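PDB 4YWO: mercuric reductase from Metallosphaera sedula, which probably reduces mercuric ion to elemental mercury with NADPH, as an FAD-containing homodimer of the pyridine nucleotide-disulfide oxidoreductase family. Local coordinates for residues A[403-417]-A[430-444]. Residues are numbered along the deposited sequence; the frame is centred on the assembly and turned at random. Where two conformers were deposited one is given.
Sequences VHAVGENVAEMIGEA and LIDTVHMFPTIAESL. With FAD (flavin-adenine dinucleotide), chain B.
Ile440 O, which SD of Met413 touches from across the contact, is gripped by two donors of one residue, the backbone N of Ser443 and its hydroxyl OG, the latter at 2.7 Å. The shortest bond between the segments joins Glu416 and His435: NE2 of His435 donates to OE2 of Glu416 at 2.6 Å. The oxygen comes to the ring edge, 13° out of the imidazole plane, and offers its syn lone pair. A fully extended glutamate chain, with CG anti to the backbone N (chi1 -180°), carries the carboxylate from the helix across to the ring. At another point of the ring edge, ND1 of His435 donates to Thr433 O at 2.9 Å; bonds at both nitrogens hold the ring's rotation and tie the 433-435 loop to Glu416. Within this dimerisation domain the chain then reaches a cofactor: Phe437 O accepts from N3 of an FAD at 2.8 Å, consistent with the shared active sites of this family's dimers. That FAD is also hydrogen-bonded by Asp306 and Lys62 of the second subunit. Thr439, just before the turn that leads into helix 442-449, forms a capping box with Glu442. Van der Waals packing adds to this. Leu444 places CD1 against Glu416 CD (3.7 Å) and CD2 against Val403 CG1 (3.8 Å), bridging helix and strand. CB of Met413 lies 3.9 Å from CB of Ala441. The backbone amides of Ile440 and Ala441 bind Glu412 of the second subunit.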
loop_
_atom_site.group_PDB
_atom_site.type_symbol
_atom_site.label_atom_id
_atom_site.label_comp_id
_atom_site.label_asym_id
_atom_site.label_seq_id
_atom_site.Cartn_x
_atom_site.Cartn_y
_atom_site.Cartn_z
ATOM N N VAL A 403 14.719 1.276 4.348
ATOM C CA VAL A 403 14.060 0.835 3.114
ATOM C C VAL A 403 13.788 2.069 2.284
ATOM O O VAL A 403 13.273 3.084 2.806
ATOM C CB VAL A 403 12.747 0.049 3.389
ATOM C CG1 VAL A 403 11.984 -0.225 2.122
ATOM C CG2 VAL A 403 12.952 -1.173 4.248
ATOM N N HIS A 404 14.108 2.007 0.981
ATOM C CA HIS A 404 13.983 3.088 0.059
ATOM C C HIS A 404 13.376 2.505 -1.165
ATOM O O HIS A 404 13.795 1.490 -1.660
ATOM C CB HIS A 404 15.372 3.691 -0.244
ATOM C CG HIS A 404 16.117 4.025 1.005
ATOM N ND1 HIS A 404 16.139 5.282 1.551
ATOM C CD2 HIS A 404 16.776 3.232 1.883
ATOM C CE1 HIS A 404 16.751 5.247 2.707
ATOM N NE2 HIS A 404 17.074 3.986 2.968
ATOM N N ALA A 405 12.389 3.205 -1.783
ATOM C CA ALA A 405 11.720 2.580 -2.917
ATOM C C ALA A 405 11.156 3.661 -3.863
ATOM O O ALA A 405 10.859 4.808 -3.437
ATOM C CB ALA A 405 10.590 1.698 -2.451
ATOM N N VAL A 406 11.058 3.302 -5.137
ATOM C CA VAL A 406 10.399 4.116 -6.165
ATOM C C VAL A 406 9.495 3.111 -6.886
ATOM O O VAL A 406 9.933 2.069 -7.372
ATOM C CB VAL A 406 11.452 4.784 -7.117
ATOM C CG1 VAL A 406 10.685 5.422 -8.262
ATOM C CG2 VAL A 406 12.324 5.725 -6.355
ATOM N N GLY A 407 8.216 3.481 -7.046
ATOM C CA GLY A 407 7.291 2.639 -7.776
ATOM C C GLY A 407 5.848 3.066 -7.510
ATOM O O GLY A 407 5.570 4.013 -6.741
ATOM N N GLU A 408 4.941 2.412 -8.172
ATOM C CA GLU A 408 3.534 2.811 -8.126
ATOM C C GLU A 408 2.977 2.585 -6.706
ATOM O O GLU A 408 2.950 1.462 -6.198
ATOM C CB GLU A 408 2.710 1.922 -9.096
ATOM C CG GLU A 408 1.438 2.587 -9.514
ATOM C CD GLU A 408 1.714 3.862 -10.378
ATOM O OE1 GLU A 408 0.924 4.742 -10.105
ATOM O OE2 GLU A 408 2.737 4.020 -11.198
ATOM N N ASN A 409 2.493 3.642 -6.085
ATOM C CA ASN A 409 1.859 3.607 -4.797
ATOM C C ASN A 409 2.744 3.009 -3.718
ATOM O O ASN A 409 2.247 2.497 -2.734
ATOM C CB ASN A 409 0.572 2.814 -4.842
ATOM C CG ASN A 409 -0.478 3.417 -5.749
ATOM O OD1 ASN A 409 -1.193 2.640 -6.465
ATOM N ND2 ASN A 409 -0.651 4.711 -5.701
ATOM N N VAL A 410 4.095 3.165 -3.846
ATOM C CA VAL A 410 4.961 2.663 -2.757
ATOM C C VAL A 410 4.706 3.409 -1.441
ATOM O O VAL A 410 5.133 2.948 -0.404
ATOM C CB VAL A 410 6.429 2.552 -3.176
ATOM C CG1 VAL A 410 6.651 1.552 -4.288
ATOM C CG2 VAL A 410 7.065 3.897 -3.525
ATOM N N ALA A 411 4.083 4.579 -1.485
ATOM C CA ALA A 411 3.700 5.202 -0.246
ATOM C C ALA A 411 2.856 4.309 0.675
ATOM O O ALA A 411 2.979 4.433 1.906
ATOM C CB ALA A 411 2.888 6.437 -0.520
ATOM N N GLU A 412 2.138 3.349 0.098
ATOM C CA GLU A 412 1.188 2.491 0.823
ATOM C C GLU A 412 1.902 1.350 1.511
ATOM O O GLU A 412 1.290 0.726 2.376
ATOM C CB GLU A 412 0.049 1.997 -0.068
ATOM C CG GLU A 412 -0.835 3.098 -0.617
ATOM C CD GLU A 412 -1.616 3.911 0.458
ATOM O OE1 GLU A 412 -1.595 3.407 1.616
ATOM O OE2 GLU A 412 -2.102 5.071 0.202
ATOM N N MET A 413 3.093 0.985 1.054
ATOM C CA MET A 413 3.885 -0.093 1.658
ATOM C C MET A 413 4.956 0.406 2.626
ATOM O O MET A 413 5.525 -0.386 3.370
ATOM C CB MET A 413 4.592 -0.962 0.621
ATOM C CG MET A 413 5.843 -0.369 0.043
ATOM S SD MET A 413 6.416 -1.469 -1.302
ATOM C CE MET A 413 8.071 -0.853 -1.610
ATOM N N ILE A 414 5.223 1.702 2.693
ATOM C CA ILE A 414 6.347 2.200 3.488
ATOM C C ILE A 414 6.001 2.093 4.948
ATOM O O ILE A 414 6.904 1.961 5.783
ATOM C CB ILE A 414 6.793 3.606 3.055
ATOM C CG1 ILE A 414 8.290 3.862 3.375
ATOM C CG2 ILE A 414 5.896 4.709 3.626
ATOM C CD1 ILE A 414 9.230 3.015 2.598
ATOM N N GLY A 415 4.697 2.007 5.326
ATOM C CA GLY A 415 4.391 1.808 6.703
ATOM C C GLY A 415 4.709 0.369 7.159
ATOM O O GLY A 415 5.082 0.194 8.336
ATOM N N GLU A 416 4.581 -0.603 6.275
ATOM C CA GLU A 416 5.092 -1.939 6.613
ATOM C C GLU A 416 6.559 -1.905 6.917
ATOM O O GLU A 416 7.018 -2.539 7.918
ATOM C CB GLU A 416 4.762 -2.940 5.530
ATOM C CG GLU A 416 5.236 -4.334 5.785
ATOM C CD GLU A 416 4.967 -5.400 4.728
ATOM O OE1 GLU A 416 4.108 -5.207 3.812
ATOM O OE2 GLU A 416 5.725 -6.439 4.732
ATOM N N ALA A 417 7.322 -1.175 6.121
ATOM C CA ALA A 417 8.758 -1.045 6.378
ATOM C C ALA A 417 9.057 -0.322 7.680
ATOM O O ALA A 417 9.938 -0.791 8.412
ATOM C CB ALA A 417 9.458 -0.341 5.197
ATOM N N LEU A 430 10.737 -11.205 7.463
ATOM C CA LEU A 430 9.967 -10.863 6.270
ATOM C C LEU A 430 9.721 -12.053 5.382
ATOM O O LEU A 430 8.642 -12.234 4.823
ATOM C CB LEU A 430 10.639 -9.746 5.508
ATOM C CG LEU A 430 10.292 -8.330 5.834
ATOM C CD1 LEU A 430 8.811 -8.052 5.569
ATOM C CD2 LEU A 430 10.562 -8.032 7.292
ATOM N N ILE A 431 10.747 -12.870 5.151
ATOM C CA ILE A 431 10.565 -14.077 4.392
ATOM C C ILE A 431 9.462 -14.986 4.920
ATOM O O ILE A 431 8.690 -15.578 4.123
ATOM C CB ILE A 431 11.924 -14.793 4.243
ATOM C CG1 ILE A 431 12.829 -13.848 3.459
ATOM C CG2 ILE A 431 11.765 -16.126 3.505
ATOM C CD1 ILE A 431 14.272 -14.244 3.487
ATOM N N ASP A 432 9.375 -15.039 6.266
ATOM C CA ASP A 432 8.374 -15.878 6.943
ATOM C C ASP A 432 6.944 -15.328 6.931
ATOM O O ASP A 432 6.002 -16.018 7.323
ATOM C CB ASP A 432 8.796 -16.116 8.380
ATOM C CG ASP A 432 9.939 -17.100 8.509
ATOM O OD1 ASP A 432 10.244 -17.805 7.518
ATOM O OD2 ASP A 432 10.506 -17.155 9.662
ATOM N N THR A 433 6.765 -14.101 6.496
ATOM C CA THR A 433 5.449 -13.423 6.440
ATOM C C THR A 433 4.904 -13.557 5.035
ATOM O O THR A 433 5.512 -13.010 4.092
ATOM C CB THR A 433 5.590 -11.958 6.728
ATOM O OG1 THR A 433 6.152 -11.812 8.055
ATOM C CG2 THR A 433 4.221 -11.276 6.772
ATOM N N VAL A 434 3.826 -14.347 4.922
ATOM C CA VAL A 434 3.145 -14.530 3.630
ATOM C C VAL A 434 2.509 -13.175 3.234
ATOM O O VAL A 434 1.734 -12.586 4.005
ATOM C CB VAL A 434 2.123 -15.666 3.705
ATOM C CG1 VAL A 434 1.416 -15.879 2.379
ATOM C CG2 VAL A 434 2.862 -16.978 4.163
ATOM N N HIS A 435 2.931 -12.652 2.077
ATOM C CA HIS A 435 2.325 -11.431 1.505
ATOM C C HIS A 435 1.153 -11.816 0.575
ATOM O O HIS A 435 0.719 -12.984 0.564
ATOM C CB HIS A 435 3.428 -10.604 0.824
ATOM C CG HIS A 435 4.257 -9.849 1.812
ATOM N ND1 HIS A 435 4.986 -10.502 2.794
ATOM C CD2 HIS A 435 4.391 -8.523 2.045
ATOM C CE1 HIS A 435 5.566 -9.592 3.560
ATOM N NE2 HIS A 435 5.244 -8.384 3.114
ATOM N N MET A 436 0.543 -10.846 -0.071
ATOM C CA MET A 436 -0.499 -11.104 -1.053
ATOM C C MET A 436 0.097 -10.994 -2.435
ATOM O O MET A 436 0.773 -9.982 -2.776
ATOM C CB MET A 436 -1.666 -10.134 -0.913
ATOM C CG MET A 436 -2.754 -10.435 -1.858
ATOM S SD MET A 436 -3.651 -11.988 -1.352
ATOM C CE MET A 436 -4.417 -12.430 -2.758
ATOM N N PHE A 437 -0.142 -12.014 -3.251
ATOM C CA PHE A 437 0.249 -11.938 -4.678
ATOM C C PHE A 437 -0.944 -11.581 -5.530
ATOM O O PHE A 437 -2.060 -12.155 -5.253
ATOM C CB PHE A 437 0.770 -13.329 -5.144
ATOM C CG PHE A 437 1.310 -13.291 -6.530
ATOM C CD1 PHE A 437 2.592 -12.849 -6.810
ATOM C CD2 PHE A 437 0.556 -13.725 -7.491
ATOM C CE1 PHE A 437 3.042 -12.847 -8.133
ATOM C CE2 PHE A 437 0.988 -13.762 -8.826
ATOM C CZ PHE A 437 2.235 -13.327 -9.137
ATOM N N PRO A 438 -0.860 -10.684 -6.539
ATOM C CA PRO A 438 0.332 -9.877 -6.894
ATOM C C PRO A 438 0.052 -8.470 -6.351
ATOM O O PRO A 438 -0.981 -7.818 -6.724
ATOM C CB PRO A 438 0.317 -9.920 -8.406
ATOM C CG PRO A 438 -1.146 -10.078 -8.760
ATOM C CD PRO A 438 -1.879 -10.641 -7.575
ATOM N N THR A 439 0.955 -7.975 -5.530
ATOM C CA THR A 439 0.938 -6.602 -4.991
ATOM C C THR A 439 2.267 -5.976 -5.185
ATOM O O THR A 439 3.292 -6.664 -5.273
ATOM C CB THR A 439 0.527 -6.540 -3.498
ATOM O OG1 THR A 439 1.414 -7.333 -2.652
ATOM C CG2 THR A 439 -0.932 -7.004 -3.335
ATOM N N ILE A 440 2.296 -4.655 -5.158
ATOM C CA ILE A 440 3.629 -3.951 -5.096
ATOM C C ILE A 440 4.337 -4.230 -3.774
ATOM O O ILE A 440 5.543 -4.401 -3.762
ATOM C CB ILE A 440 3.445 -2.467 -5.397
ATOM C CG1 ILE A 440 2.815 -2.216 -6.823
ATOM C CG2 ILE A 440 4.819 -1.729 -5.266
ATOM C CD1 ILE A 440 3.701 -2.633 -7.946
ATOM N N ALA A 441 3.587 -4.333 -2.705
ATOM C CA ALA A 441 4.143 -4.557 -1.365
ATOM C C ALA A 441 4.941 -5.831 -1.225
ATOM O O ALA A 441 5.851 -5.931 -0.374
ATOM C CB ALA A 441 3.082 -4.456 -0.351
ATOM N N GLU A 442 4.599 -6.851 -1.996
ATOM C CA GLU A 442 5.431 -8.043 -1.833
ATOM C C GLU A 442 6.850 -7.839 -2.309
ATOM O O GLU A 442 7.732 -8.660 -1.909
ATOM C CB GLU A 442 4.968 -9.306 -2.547
ATOM C CG GLU A 442 3.624 -9.419 -2.993
ATOM C CD GLU A 442 3.489 -10.470 -4.078
ATOM O OE1 GLU A 442 3.639 -11.686 -3.811
ATOM O OE2 GLU A 442 3.155 -10.124 -5.211
ATOM N N SER A 443 7.154 -6.693 -2.948
ATOM C CA SER A 443 8.556 -6.291 -3.205
ATOM C C SER A 443 9.387 -6.194 -1.923
ATOM O O SER A 443 10.595 -6.452 -1.968
ATOM C CB SER A 443 8.647 -4.988 -3.966
ATOM O OG SER A 443 8.145 -3.937 -3.159
ATOM N N LEU A 444 8.795 -5.939 -0.771
ATOM C CA LEU A 444 9.533 -5.936 0.517
ATOM C C LEU A 444 10.052 -7.335 0.844
ATOM O O LEU A 444 11.157 -7.485 1.296
ATOM C CB LEU A 444 8.645 -5.423 1.661
ATOM C CG LEU A 444 8.276 -3.951 1.459
ATOM C CD1 LEU A 444 7.266 -3.560 2.523
ATOM C CD2 LEU A 444 9.478 -3.046 1.632
HETATM P PA FAD B . -1.556 -25.611 -9.376
HETATM O O1A FAD B . -0.709 -24.436 -9.801
HETATM O O2A FAD B . -2.830 -25.929 -10.122
HETATM O O5B FAD B . -0.629 -26.927 -9.378
HETATM C C5B FAD B . -1.058 -28.114 -10.042
HETATM C C4B FAD B . -0.158 -28.375 -11.244
HETATM O O4B FAD B . 0.358 -29.707 -11.180
HETATM C C3B FAD B . -0.926 -28.234 -12.548
HETATM O O3B FAD B . -0.340 -27.208 -13.355
HETATM C C2B FAD B . -0.819 -29.573 -13.250
HETATM O O2B FAD B . -0.163 -29.413 -14.512
HETATM C C1B FAD B . 0.011 -30.466 -12.342
HETATM N N9A FAD B . -0.785 -31.655 -11.945
HETATM C C8A FAD B . -2.020 -31.632 -11.412
HETATM N N7A FAD B . -2.469 -32.889 -11.163
HETATM C C5A FAD B . -1.503 -33.746 -11.543
HETATM C C6A FAD B . -1.325 -35.217 -11.556
HETATM N N6A FAD B . -2.295 -36.045 -11.099
HETATM N N1A FAD B . -0.160 -35.705 -12.038
HETATM C C2A FAD B . 0.812 -34.893 -12.494
HETATM N N3A FAD B . 0.718 -33.551 -12.512
HETATM C C4A FAD B . -0.395 -32.927 -12.058
HETATM N N1 FAD B . -4.376 -16.407 -5.759
HETATM C C2 FAD B . -3.815 -15.275 -5.262
HETATM O O2 FAD B . -3.072 -15.364 -4.261
HETATM N N3 FAD B . -4.027 -14.062 -5.803
HETATM C C4 FAD B . -4.809 -13.883 -6.874
HETATM O O4 FAD B . -4.986 -12.741 -7.353
HETATM C C4X FAD B . -5.461 -15.070 -7.479
HETATM N N5 FAD B . -6.265 -14.974 -8.561
HETATM C C5X FAD B . -6.845 -16.076 -9.090
HETATM C C6 FAD B . -7.669 -15.954 -10.204
HETATM C C7 FAD B . -8.269 -17.081 -10.754
HETATM C C7M FAD B . -9.160 -16.945 -11.960
HETATM C C8 FAD B . -8.032 -18.420 -10.153
HETATM C C8M FAD B . -8.684 -19.639 -10.751
HETATM C C9 FAD B . -7.210 -18.547 -9.040
HETATM C C9A FAD B . -6.609 -17.421 -8.490
HETATM N N10 FAD B . -5.775 -17.541 -7.362
HETATM C C10 FAD B . -5.187 -16.375 -6.837
HETATM C "C1'" FAD B . -5.524 -18.847 -6.749
HETATM C "C2'" FAD B . -4.144 -19.346 -7.162
HETATM O "O2'" FAD B . -4.023 -19.289 -8.588
HETATM C "C3'" FAD B . -3.917 -20.777 -6.690
HETATM O "O3'" FAD B . -4.194 -20.867 -5.289
HETATM C "C4'" FAD B . -2.482 -21.217 -6.953
HETATM O "O4'" FAD B . -2.262 -21.312 -8.364
HETATM C "C5'" FAD B . -2.195 -22.566 -6.304
HETATM O "O5'" FAD B . -1.116 -23.203 -6.984
HETATM P P FAD B . -0.852 -24.780 -6.802
HETATM O O1P FAD B . 0.537 -25.087 -7.310
HETATM O O2P FAD B . -1.242 -25.165 -5.395
HETATM O O3P FAD B . -1.916 -25.434 -7.817
#